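Local coordinates for protein nucleoporin nup120 (Schizosaccharomyces pombe, PDB 4GQ2) that serves as a structural constituent of the nuclear pore complex, whose components can also dock transiently associated nuclear transport factors, at residues F107-A117 and I129-Y139; C160-F168 and L198-E207. All coordinates share one frame; numbering follows the deposited sequence.

Contact 1: residues F107-A117 and I129-Y139; sequences FPSNVMKDGVA and IYAITHARVLY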
loop_
_atom_site.group_PDB
_atom_site.type_symbol
_atom_site.label_atom_id
_atom_site.label_comp_id
_atom_site.label_asym_id
_atom_site.label_seq_id
_atom_site.Cartn_x
_atom_site.Cartn_y
_atom_site.Cartn_z
ATOM N N PHE A 107 -27.111 -19.351 -12.204
ATOM C CA PHE A 107 -28.077 -19.841 -13.176
ATOM C C PHE A 107 -27.883 -21.340 -13.368
ATOM O O PHE A 107 -26.789 -21.850 -13.112
ATOM C CB PHE A 107 -27.877 -19.125 -14.512
ATOM C CG PHE A 107 -28.298 -17.687 -14.500
ATOM C CD1 PHE A 107 -27.430 -16.695 -14.048
ATOM C CD2 PHE A 107 -29.564 -17.317 -14.947
ATOM C CE1 PHE A 107 -27.821 -15.367 -14.041
ATOM C CE2 PHE A 107 -29.962 -15.986 -14.938
ATOM C CZ PHE A 107 -29.089 -15.011 -14.485
ATOM N N PRO A 108 -28.944 -22.054 -13.808
ATOM C CA PRO A 108 -28.841 -23.493 -14.081
ATOM C C PRO A 108 -28.142 -23.764 -15.406
ATOM O O PRO A 108 -27.711 -24.893 -15.663
ATOM C CB PRO A 108 -30.305 -23.954 -14.164
ATOM C CG PRO A 108 -31.148 -22.783 -13.784
ATOM C CD PRO A 108 -30.317 -21.561 -14.020
ATOM N N SER A 109 -28.050 -22.726 -16.236
ATOM C CA SER A 109 -27.357 -22.778 -17.520
ATOM C C SER A 109 -26.661 -21.443 -17.789
ATOM O O SER A 109 -27.110 -20.405 -17.298
ATOM C CB SER A 109 -28.361 -23.083 -18.630
ATOM O OG SER A 109 -27.862 -22.701 -19.895
ATOM N N ASN A 110 -25.580 -21.475 -18.572
ATOM C CA ASN A 110 -24.804 -20.279 -18.899
ATOM C C ASN A 110 -25.623 -19.195 -19.593
ATOM O O ASN A 110 -26.311 -19.470 -20.573
ATOM C CB ASN A 110 -23.588 -20.637 -19.774
ATOM C CG ASN A 110 -22.383 -21.093 -18.959
ATOM O OD1 ASN A 110 -22.153 -20.626 -17.846
ATOM N ND2 ASN A 110 -21.600 -22.004 -19.522
ATOM N N VAL A 111 -25.550 -17.965 -19.084
ATOM C CA VAL A 111 -26.120 -16.823 -19.789
ATOM C C VAL A 111 -25.438 -16.739 -21.153
ATOM O O VAL A 111 -24.224 -16.894 -21.254
ATOM C CB VAL A 111 -25.926 -15.502 -19.015
ATOM C CG1 VAL A 111 -26.572 -14.345 -19.760
ATOM C CG2 VAL A 111 -26.509 -15.607 -17.611
ATOM N N MET A 112 -26.222 -16.529 -22.204
ATOM C CA MET A 112 -25.657 -16.441 -23.543
ATOM C C MET A 112 -25.007 -15.086 -23.775
ATOM O O MET A 112 -25.403 -14.079 -23.179
ATOM C CB MET A 112 -26.715 -16.723 -24.624
ATOM C CG MET A 112 -27.719 -15.604 -24.853
ATOM S SD MET A 112 -28.643 -15.821 -26.387
ATOM C CE MET A 112 -29.338 -14.182 -26.625
ATOM N N LYS A 113 -24.000 -15.084 -24.640
ATOM C CA LYS A 113 -23.359 -13.873 -25.110
ATOM C C LYS A 113 -24.435 -12.956 -25.698
ATOM O O LYS A 113 -25.354 -13.420 -26.388
ATOM C CB LYS A 113 -22.298 -14.250 -26.153
ATOM C CG LYS A 113 -21.678 -13.092 -26.913
ATOM C CD LYS A 113 -20.383 -12.607 -26.284
ATOM C CE LYS A 113 -19.634 -11.660 -27.215
ATOM N NZ LYS A 113 -20.269 -10.311 -27.281
ATOM N N ASP A 114 -24.344 -11.665 -25.391
ATOM C CA ASP A 114 -25.371 -10.691 -25.779
ATOM C C ASP A 114 -26.714 -11.026 -25.136
ATOM O O ASP A 114 -27.760 -10.558 -25.592
ATOM C CB ASP A 114 -25.513 -10.615 -27.304
ATOM C CG ASP A 114 -24.192 -10.389 -27.996
ATOM O OD1 ASP A 114 -23.682 -9.258 -27.944
ATOM O OD2 ASP A 114 -23.659 -11.343 -28.589
ATOM N N GLY A 115 -26.669 -11.831 -24.074
ATOM C CA GLY A 115 -27.868 -12.299 -23.394
ATOM C C GLY A 115 -28.241 -11.561 -22.122
ATOM O O GLY A 115 -29.004 -12.082 -21.314
ATOM N N VAL A 116 -27.718 -10.346 -21.948
ATOM C CA VAL A 116 -28.037 -9.525 -20.780
ATOM C C VAL A 116 -28.487 -8.141 -21.248
ATOM O O VAL A 116 -27.789 -7.478 -22.007
ATOM C CB VAL A 116 -26.830 -9.389 -19.815
ATOM C CG1 VAL A 116 -27.209 -8.576 -18.586
ATOM C CG2 VAL A 116 -26.298 -10.753 -19.388
ATOM N N ALA A 117 -29.657 -7.714 -20.791
ATOM C CA ALA A 117 -30.212 -6.431 -21.178
ATOM C C ALA A 117 -30.828 -5.757 -19.963
ATOM O O ALA A 117 -31.431 -6.416 -19.115
ATOM C CB ALA A 117 -31.250 -6.612 -22.278
ATOM N N ILE A 129 -33.144 -6.477 -14.995
ATOM C CA ILE A 129 -32.282 -7.223 -15.911
ATOM C C ILE A 129 -33.048 -8.338 -16.629
ATOM O O ILE A 129 -33.688 -9.180 -15.990
ATOM C CB ILE A 129 -31.065 -7.853 -15.206
ATOM C CG1 ILE A 129 -30.317 -6.813 -14.381
ATOM C CG2 ILE A 129 -30.124 -8.491 -16.229
ATOM C CD1 ILE A 129 -29.426 -7.429 -13.326
ATOM N N TYR A 130 -32.975 -8.323 -17.959
ATOM C CA TYR A 130 -33.382 -9.449 -18.788
ATOM C C TYR A 130 -32.155 -10.306 -19.074
ATOM O O TYR A 130 -31.133 -9.794 -19.535
ATOM C CB TYR A 130 -33.944 -8.967 -20.125
ATOM C CG TYR A 130 -35.165 -8.082 -20.052
ATOM C CD1 TYR A 130 -36.447 -8.629 -19.954
ATOM C CD2 TYR A 130 -35.042 -6.696 -20.113
ATOM C CE1 TYR A 130 -37.570 -7.815 -19.897
ATOM C CE2 TYR A 130 -36.157 -5.873 -20.054
ATOM C CZ TYR A 130 -37.416 -6.435 -19.948
ATOM O OH TYR A 130 -38.519 -5.613 -19.898
ATOM N N ALA A 131 -32.263 -11.607 -18.812
ATOM C CA ALA A 131 -31.188 -12.553 -19.091
ATOM C C ALA A 131 -31.709 -13.827 -19.744
ATOM O O ALA A 131 -32.721 -14.388 -19.315
ATOM C CB ALA A 131 -30.429 -12.887 -17.817
ATOM N N ILE A 132 -31.014 -14.267 -20.791
ATOM C CA ILE A 132 -31.344 -15.505 -21.493
ATOM C C ILE A 132 -30.149 -16.443 -21.435
ATOM O O ILE A 132 -29.009 -16.056 -21.735
ATOM C CB ILE A 132 -31.756 -15.250 -22.967
ATOM C CG1 ILE A 132 -33.066 -14.451 -23.030
ATOM C CG2 ILE A 132 -31.909 -16.566 -23.718
ATOM C CD1 ILE A 132 -33.317 -13.739 -24.345
ATOM N N THR A 133 -30.418 -17.679 -21.043
ATOM C CA THR A 133 -29.376 -18.670 -20.888
ATOM C C THR A 133 -29.306 -19.557 -22.131
ATOM O O THR A 133 -30.164 -19.468 -23.007
ATOM C CB THR A 133 -29.609 -19.505 -19.616
ATOM O OG1 THR A 133 -30.875 -20.169 -19.700
ATOM C CG2 THR A 133 -29.608 -18.600 -18.391
ATOM N N HIS A 134 -28.275 -20.397 -22.208
ATOM C CA HIS A 134 -28.101 -21.328 -23.320
ATOM C C HIS A 134 -29.232 -22.332 -23.374
ATOM O O HIS A 134 -29.507 -22.913 -24.429
ATOM C CB HIS A 134 -26.737 -22.026 -23.235
ATOM C CG HIS A 134 -26.468 -22.989 -24.374
ATOM N ND1 HIS A 134 -26.671 -24.318 -24.265
ATOM C CD2 HIS A 134 -26.020 -22.768 -25.676
ATOM C CE1 HIS A 134 -26.362 -24.918 -25.430
ATOM N NE2 HIS A 134 -25.963 -23.969 -26.292
ATOM N N ALA A 135 -29.905 -22.528 -22.240
ATOM C CA ALA A 135 -31.054 -23.429 -22.154
ATOM C C ALA A 135 -32.329 -22.760 -22.642
ATOM O O ALA A 135 -33.367 -23.412 -22.765
ATOM C CB ALA A 135 -31.239 -23.925 -20.737
ATOM N N ARG A 136 -32.232 -21.458 -22.907
ATOM C CA ARG A 136 -33.298 -20.661 -23.532
ATOM C C ARG A 136 -34.432 -20.264 -22.604
ATOM O O ARG A 136 -35.550 -20.024 -23.063
ATOM C CB ARG A 136 -33.849 -21.324 -24.802
ATOM C CG ARG A 136 -32.884 -21.304 -25.968
ATOM C CD ARG A 136 -33.485 -21.995 -27.171
ATOM N NE ARG A 136 -32.453 -22.502 -28.068
ATOM C CZ ARG A 136 -32.688 -23.023 -29.268
ATOM N NH1 ARG A 136 -33.930 -23.100 -29.734
ATOM N NH2 ARG A 136 -31.675 -23.463 -30.005
ATOM N N VAL A 137 -34.130 -20.176 -21.308
ATOM C CA VAL A 137 -35.047 -19.590 -20.328
ATOM C C VAL A 137 -34.814 -18.074 -20.249
ATOM O O VAL A 137 -33.674 -17.625 -20.191
ATOM C CB VAL A 137 -34.872 -20.230 -18.934
ATOM C CG1 VAL A 137 -35.865 -19.648 -17.945
ATOM C CG2 VAL A 137 -35.050 -21.743 -19.008
ATOM N N LEU A 138 -35.893 -17.293 -20.271
ATOM C CA LEU A 138 -35.807 -15.844 -20.098
ATOM C C LEU A 138 -36.061 -15.472 -18.641
ATOM O O LEU A 138 -37.093 -15.826 -18.063
ATOM C CB LEU A 138 -36.803 -15.118 -21.011
ATOM C CG LEU A 138 -37.102 -13.641 -20.704
ATOM C CD1 LEU A 138 -35.933 -12.722 -21.046
ATOM C CD2 LEU A 138 -38.352 -13.183 -21.437
ATOM N N TYR A 139 -35.115 -14.750 -18.050
ATOM C CA TYR A 139 -35.232 -14.358 -16.660
ATOM C C TYR A 139 -35.453 -12.872 -16.532
ATOM O O TYR A 139 -34.816 -12.083 -17.223
ATOM C CB TYR A 139 -34.001 -14.771 -15.879
ATOM C CG TYR A 139 -33.777 -16.262 -15.811
ATOM C CD1 TYR A 139 -34.383 -17.034 -14.815
ATOM C CD2 TYR A 139 -32.942 -16.902 -16.729
ATOM C CE1 TYR A 139 -34.168 -18.406 -14.741
ATOM C CE2 TYR A 139 -32.715 -18.271 -16.657
ATOM C CZ TYR A 139 -33.328 -19.018 -15.664
ATOM O OH TYR A 139 -33.102 -20.378 -15.600
#
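Asn110 O receives the backbone N-H of His134 at 2.7 Å, nearly end-on to the carbonyl, and Thr133 CA adds a C-H...O contact to the same oxygen at 3.2 Å. This grip lies where 107-117 enters the antiparallel hairpin of strands 115-121 and 126-133, the first two strands of a four-stranded beta-propeller blade. The chain turns a corner through a type II turn from Met112 to Gly115, and Ile132 bonds to both ends of it. Its O takes Met112 N at 2.9 Å, almost straight at 173°, while its N gives to Gly115 O at 3.0 Å. Beyond the corner the hairpin becomes regular: Ala117 and Tyr130 form a hydrogen-bonded pair, with Tyr130 N 2.7 Å from Ala117 O. On the flank, Phe107 meets Tyr139 edge-to-face, centroids 5.2 Å apart and planes at 75°. With its CG anti to the carbonyl carbon (chi1 -71°), the Phe107 ring brings CE2 over one Tyr139 face; Val137 CG1 lies over the opposite one, so the tyrosine ring is sandwiched. The Thr133 methyl CG2 touches both Ser109 O and the Phe107 ring, 3.7 Å from CD2. The Tyr130 hydroxyl bonds to Ser180 O, beyond the hairpin. At the far end of the aromatic pair, Pro108 CD rests 3.4 Å from Tyr139 OH.

Contact 2: residues C160-F168 and L198-E207; sequences CLCYRPISF and LNPKDASHYE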
loop_
_atom_site.group_PDB
_atom_site.type_symbol
_atom_site.label_atom_id
_atom_site.label_comp_id
_atom_site.label_asym_id
_atom_site.label_seq_id
_atom_site.Cartn_x
_atom_site.Cartn_y
_atom_site.Cartn_z
ATOM N N CYS A 160 -37.053 -12.522 -8.890
ATOM C CA CYS A 160 -36.820 -13.225 -10.142
ATOM C C CYS A 160 -38.060 -13.938 -10.683
ATOM O O CYS A 160 -38.618 -14.810 -10.027
ATOM C CB CYS A 160 -35.682 -14.226 -10.001
ATOM S SG CYS A 160 -35.146 -14.859 -11.600
ATOM N N LEU A 161 -38.467 -13.550 -11.889
ATOM C CA LEU A 161 -39.543 -14.201 -12.633
ATOM C C LEU A 161 -38.935 -14.968 -13.808
ATOM O O LEU A 161 -38.052 -14.453 -14.503
ATOM C CB LEU A 161 -40.532 -13.148 -13.149
ATOM C CG LEU A 161 -41.749 -12.700 -12.318
ATOM C CD1 LEU A 161 -41.500 -12.670 -10.818
ATOM C CD2 LEU A 161 -42.256 -11.345 -12.798
ATOM N N CYS A 162 -39.407 -16.193 -14.023
ATOM C CA CYS A 162 -38.912 -17.034 -15.115
ATOM C C CYS A 162 -39.945 -17.241 -16.209
ATOM O O CYS A 162 -41.110 -17.546 -15.934
ATOM C CB CYS A 162 -38.460 -18.394 -14.589
ATOM S SG CYS A 162 -37.406 -18.247 -13.144
ATOM N N TYR A 163 -39.499 -17.092 -17.451
ATOM C CA TYR A 163 -40.363 -17.238 -18.609
ATOM C C TYR A 163 -39.760 -18.204 -19.612
ATOM O O TYR A 163 -38.546 -18.213 -19.818
ATOM C CB TYR A 163 -40.577 -15.887 -19.277
ATOM C CG TYR A 163 -41.275 -14.870 -18.408
ATOM C CD1 TYR A 163 -42.669 -14.828 -18.332
ATOM C CD2 TYR A 163 -40.544 -13.936 -17.673
ATOM C CE1 TYR A 163 -43.317 -13.885 -17.542
ATOM C CE2 TYR A 163 -41.181 -12.996 -16.875
ATOM C CZ TYR A 163 -42.567 -12.972 -16.815
ATOM O OH TYR A 163 -43.202 -12.039 -16.029
ATOM N N ARG A 164 -40.619 -19.013 -20.231
ATOM C CA ARG A 164 -40.214 -19.897 -21.320
ATOM C C ARG A 164 -40.996 -19.549 -22.587
ATOM O O ARG A 164 -42.027 -20.165 -22.867
ATOM C CB ARG A 164 -40.428 -21.363 -20.940
ATOM C CG ARG A 164 -39.388 -21.922 -19.987
ATOM C CD ARG A 164 -39.688 -23.374 -19.667
ATOM N NE ARG A 164 -38.631 -23.984 -18.867
ATOM C CZ ARG A 164 -38.681 -25.214 -18.361
ATOM N NH1 ARG A 164 -39.739 -25.989 -18.567
ATOM N NH2 ARG A 164 -37.666 -25.669 -17.647
ATOM N N PRO A 165 -40.504 -18.562 -23.360
ATOM C CA PRO A 165 -41.221 -18.096 -24.546
ATOM C C PRO A 165 -41.318 -19.197 -25.589
ATOM O O PRO A 165 -40.365 -19.953 -25.785
ATOM C CB PRO A 165 -40.351 -16.941 -25.066
ATOM C CG PRO A 165 -39.417 -16.612 -23.947
ATOM C CD PRO A 165 -39.191 -17.910 -23.240
ATOM N N ILE A 166 -42.475 -19.282 -26.239
ATOM C CA ILE A 166 -42.764 -20.362 -27.179
ATOM C C ILE A 166 -41.838 -20.318 -28.393
ATOM O O ILE A 166 -41.332 -21.355 -28.823
ATOM C CB ILE A 166 -44.264 -20.384 -27.556
ATOM C CG1 ILE A 166 -45.081 -20.891 -26.358
ATOM C CG2 ILE A 166 -44.517 -21.257 -28.781
ATOM C CD1 ILE A 166 -46.531 -20.461 -26.358
ATOM N N SER A 167 -41.573 -19.116 -28.902
ATOM C CA SER A 167 -40.662 -18.936 -30.036
ATOM C C SER A 167 -39.239 -19.472 -29.801
ATOM O O SER A 167 -38.509 -19.743 -30.758
ATOM C CB SER A 167 -40.621 -17.469 -30.466
ATOM O OG SER A 167 -40.155 -16.637 -29.420
ATOM N N PHE A 168 -38.860 -19.644 -28.535
ATOM C CA PHE A 168 -37.530 -20.158 -28.180
ATOM C C PHE A 168 -37.419 -21.670 -28.371
ATOM O O PHE A 168 -36.322 -22.226 -28.345
ATOM C CB PHE A 168 -37.174 -19.794 -26.727
ATOM C CG PHE A 168 -36.887 -18.326 -26.504
ATOM C CD1 PHE A 168 -37.319 -17.348 -27.408
ATOM C CD2 PHE A 168 -36.211 -17.914 -25.364
ATOM C CE1 PHE A 168 -37.060 -16.004 -27.183
ATOM C CE2 PHE A 168 -35.947 -16.568 -25.136
ATOM C CZ PHE A 168 -36.374 -15.612 -26.043
ATOM N N LEU A 198 -44.364 -8.772 -21.209
ATOM C CA LEU A 198 -44.611 -9.395 -19.916
ATOM C C LEU A 198 -45.598 -8.593 -19.086
ATOM O O LEU A 198 -45.674 -7.366 -19.193
ATOM C CB LEU A 198 -43.305 -9.542 -19.129
ATOM C CG LEU A 198 -42.034 -9.956 -19.869
ATOM C CD1 LEU A 198 -40.821 -9.408 -19.142
ATOM C CD2 LEU A 198 -41.935 -11.463 -20.031
ATOM N N ASN A 199 -46.355 -9.312 -18.266
ATOM C CA ASN A 199 -47.191 -8.708 -17.247
ATOM C C ASN A 199 -46.577 -9.116 -15.917
ATOM O O ASN A 199 -46.853 -10.207 -15.412
ATOM C CB ASN A 199 -48.635 -9.202 -17.376
ATOM C CG ASN A 199 -49.658 -8.145 -16.997
ATOM O OD1 ASN A 199 -49.350 -6.954 -16.907
ATOM N ND2 ASN A 199 -50.894 -8.579 -16.789
ATOM N N PRO A 200 -45.699 -8.257 -15.363
ATOM C CA PRO A 200 -44.932 -8.605 -14.165
ATOM C C PRO A 200 -45.819 -8.899 -12.955
ATOM O O PRO A 200 -45.375 -9.564 -12.018
ATOM C CB PRO A 200 -44.079 -7.353 -13.916
ATOM C CG PRO A 200 -44.033 -6.639 -15.227
ATOM C CD PRO A 200 -45.378 -6.897 -15.837
ATOM N N LYS A 201 -47.064 -8.426 -12.999
ATOM C CA LYS A 201 -48.012 -8.561 -11.889
ATOM C C LYS A 201 -48.871 -9.836 -11.908
ATOM O O LYS A 201 -49.857 -9.921 -11.175
ATOM C CB LYS A 201 -48.907 -7.314 -11.775
ATOM C CG LYS A 201 -49.724 -6.988 -13.021
ATOM C CD LYS A 201 -49.010 -5.996 -13.932
ATOM C CE LYS A 201 -49.226 -4.556 -13.489
ATOM N NZ LYS A 201 -50.655 -4.139 -13.585
ATOM N N ASP A 202 -48.506 -10.815 -12.739
ATOM C CA ASP A 202 -49.134 -12.148 -12.690
ATOM C C ASP A 202 -48.250 -13.280 -13.236
ATOM O O ASP A 202 -48.691 -14.431 -13.330
ATOM C CB ASP A 202 -50.516 -12.149 -13.367
ATOM C CG ASP A 202 -50.437 -11.956 -14.866
ATOM O OD1 ASP A 202 -49.484 -11.310 -15.343
ATOM O OD2 ASP A 202 -51.340 -12.451 -15.571
ATOM N N ALA A 203 -47.006 -12.940 -13.585
ATOM C CA ALA A 203 -45.988 -13.900 -14.058
ATOM C C ALA A 203 -46.301 -14.552 -15.412
ATOM O O ALA A 203 -45.728 -15.591 -15.759
ATOM C CB ALA A 203 -45.681 -14.957 -12.992
ATOM N N SER A 204 -47.194 -13.929 -16.177
ATOM C CA SER A 204 -47.553 -14.419 -17.507
ATOM C C SER A 204 -47.038 -13.488 -18.610
ATOM O O SER A 204 -46.715 -12.323 -18.356
ATOM C CB SER A 204 -49.069 -14.575 -17.620
ATOM O OG SER A 204 -49.704 -13.306 -17.593
ATOM N N HIS A 205 -46.983 -14.002 -19.836
ATOM C CA HIS A 205 -46.514 -13.217 -20.979
ATOM C C HIS A 205 -47.164 -13.623 -22.270
ATOM O O HIS A 205 -47.757 -14.703 -22.373
ATOM C CB HIS A 205 -45.014 -13.397 -21.139
ATOM C CG HIS A 205 -44.638 -14.705 -21.784
ATOM N ND1 HIS A 205 -44.214 -14.788 -23.061
ATOM C CD2 HIS A 205 -44.664 -16.011 -21.289
ATOM C CE1 HIS A 205 -43.958 -16.077 -23.363
ATOM N NE2 HIS A 205 -44.235 -16.824 -22.276
ATOM N N TYR A 206 -47.025 -12.765 -23.279
ATOM C CA TYR A 206 -47.324 -13.137 -24.659
ATOM C C TYR A 206 -46.286 -12.557 -25.624
ATOM O O TYR A 206 -45.498 -11.679 -25.251
ATOM C CB TYR A 206 -48.744 -12.709 -25.043
ATOM C CG TYR A 206 -48.929 -11.218 -25.221
ATOM C CD1 TYR A 206 -49.181 -10.392 -24.128
ATOM C CD2 TYR A 206 -48.867 -10.636 -26.486
ATOM C CE1 TYR A 206 -49.361 -9.027 -24.288
ATOM C CE2 TYR A 206 -49.047 -9.272 -26.654
ATOM C CZ TYR A 206 -49.295 -8.474 -25.553
ATOM O OH TYR A 206 -49.474 -7.119 -25.715
ATOM N N GLU A 207 -46.291 -13.050 -26.862
ATOM C CA GLU A 207 -45.347 -12.590 -27.884
ATOM C C GLU A 207 -46.042 -11.830 -29.010
ATOM O O GLU A 207 -47.268 -11.850 -29.122
ATOM C CB GLU A 207 -44.552 -13.765 -28.471
ATOM C CG GLU A 207 -44.093 -14.800 -27.453
ATOM C CD GLU A 207 -42.934 -15.639 -27.950
ATOM O OE1 GLU A 207 -42.971 -16.878 -27.769
ATOM O OE2 GLU A 207 -41.984 -15.057 -28.520
#
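Tyr163 meets Leu198, Ala203 and His205, filling the seam between two neighbouring four-stranded blades of the beta-propeller. Its CB points toward 198-207, and CG, anti to the carbonyl carbon (chi1 -63°), starts a ring that turns one face to Leu198. The CD2 methyl of that leucine stands 3.5 Å from the Tyr163 ring centroid and only 6° off the ring normal, a CH-pi contact centred over the ring. Further round the ring, CD1 approaches His205 CD2 at 3.8 Å, the two rings steeply inclined, and CE1 reaches to 3.4 Å from Ala203 O. The hydroxyl OH ends beside Ala203 CA and Leu198 CB. A polar contact follows where the chain bends past Pro165. There the Glu207 carboxylate turns the syn lone pairs of both oxygens to one residue, OE1 taking Ser167 N at 2.9 Å in a nearly straight bond (N-H...O 175°), OE2 taking Ser167 OG at 2.6 Å. Thr194 OG1 bonds to OE2 as well. With alanine in place of Glu207, Ser167 N and OG would probably lose these acceptors, and the 165-168 turn would be less firmly tied to strand 204-210. The Tyr163 side chain comes from strand 160-163, the last of its blade, touches Tyr140 of the adjoining strand 138-143, and packs against strands 193-199 and 204-210 of the next blade.

Contacts 1 and 2 follow each other along the chain and share one blade: strand 138-143, reached by 129-139, pairs with strand 160-163 through Leu138 O and Tyr163 N. Contact 1 is buried and joins the blade's first strands, and the chain leading into them, chiefly by backbone hydrogen bonds, with an aromatic pair at its flank. Contact 2 is only partly buried and reaches from that blade's last strand to the next blade; no backbone pairing spans it, and side-chain packing and a carboxylate do the joining. Between them, Arg136 NH1 probably bonds to Phe168 O, and Tyr139 CE1 packs on Cys162 SG, so the two sites, centres about 14 Å apart, are directly connected.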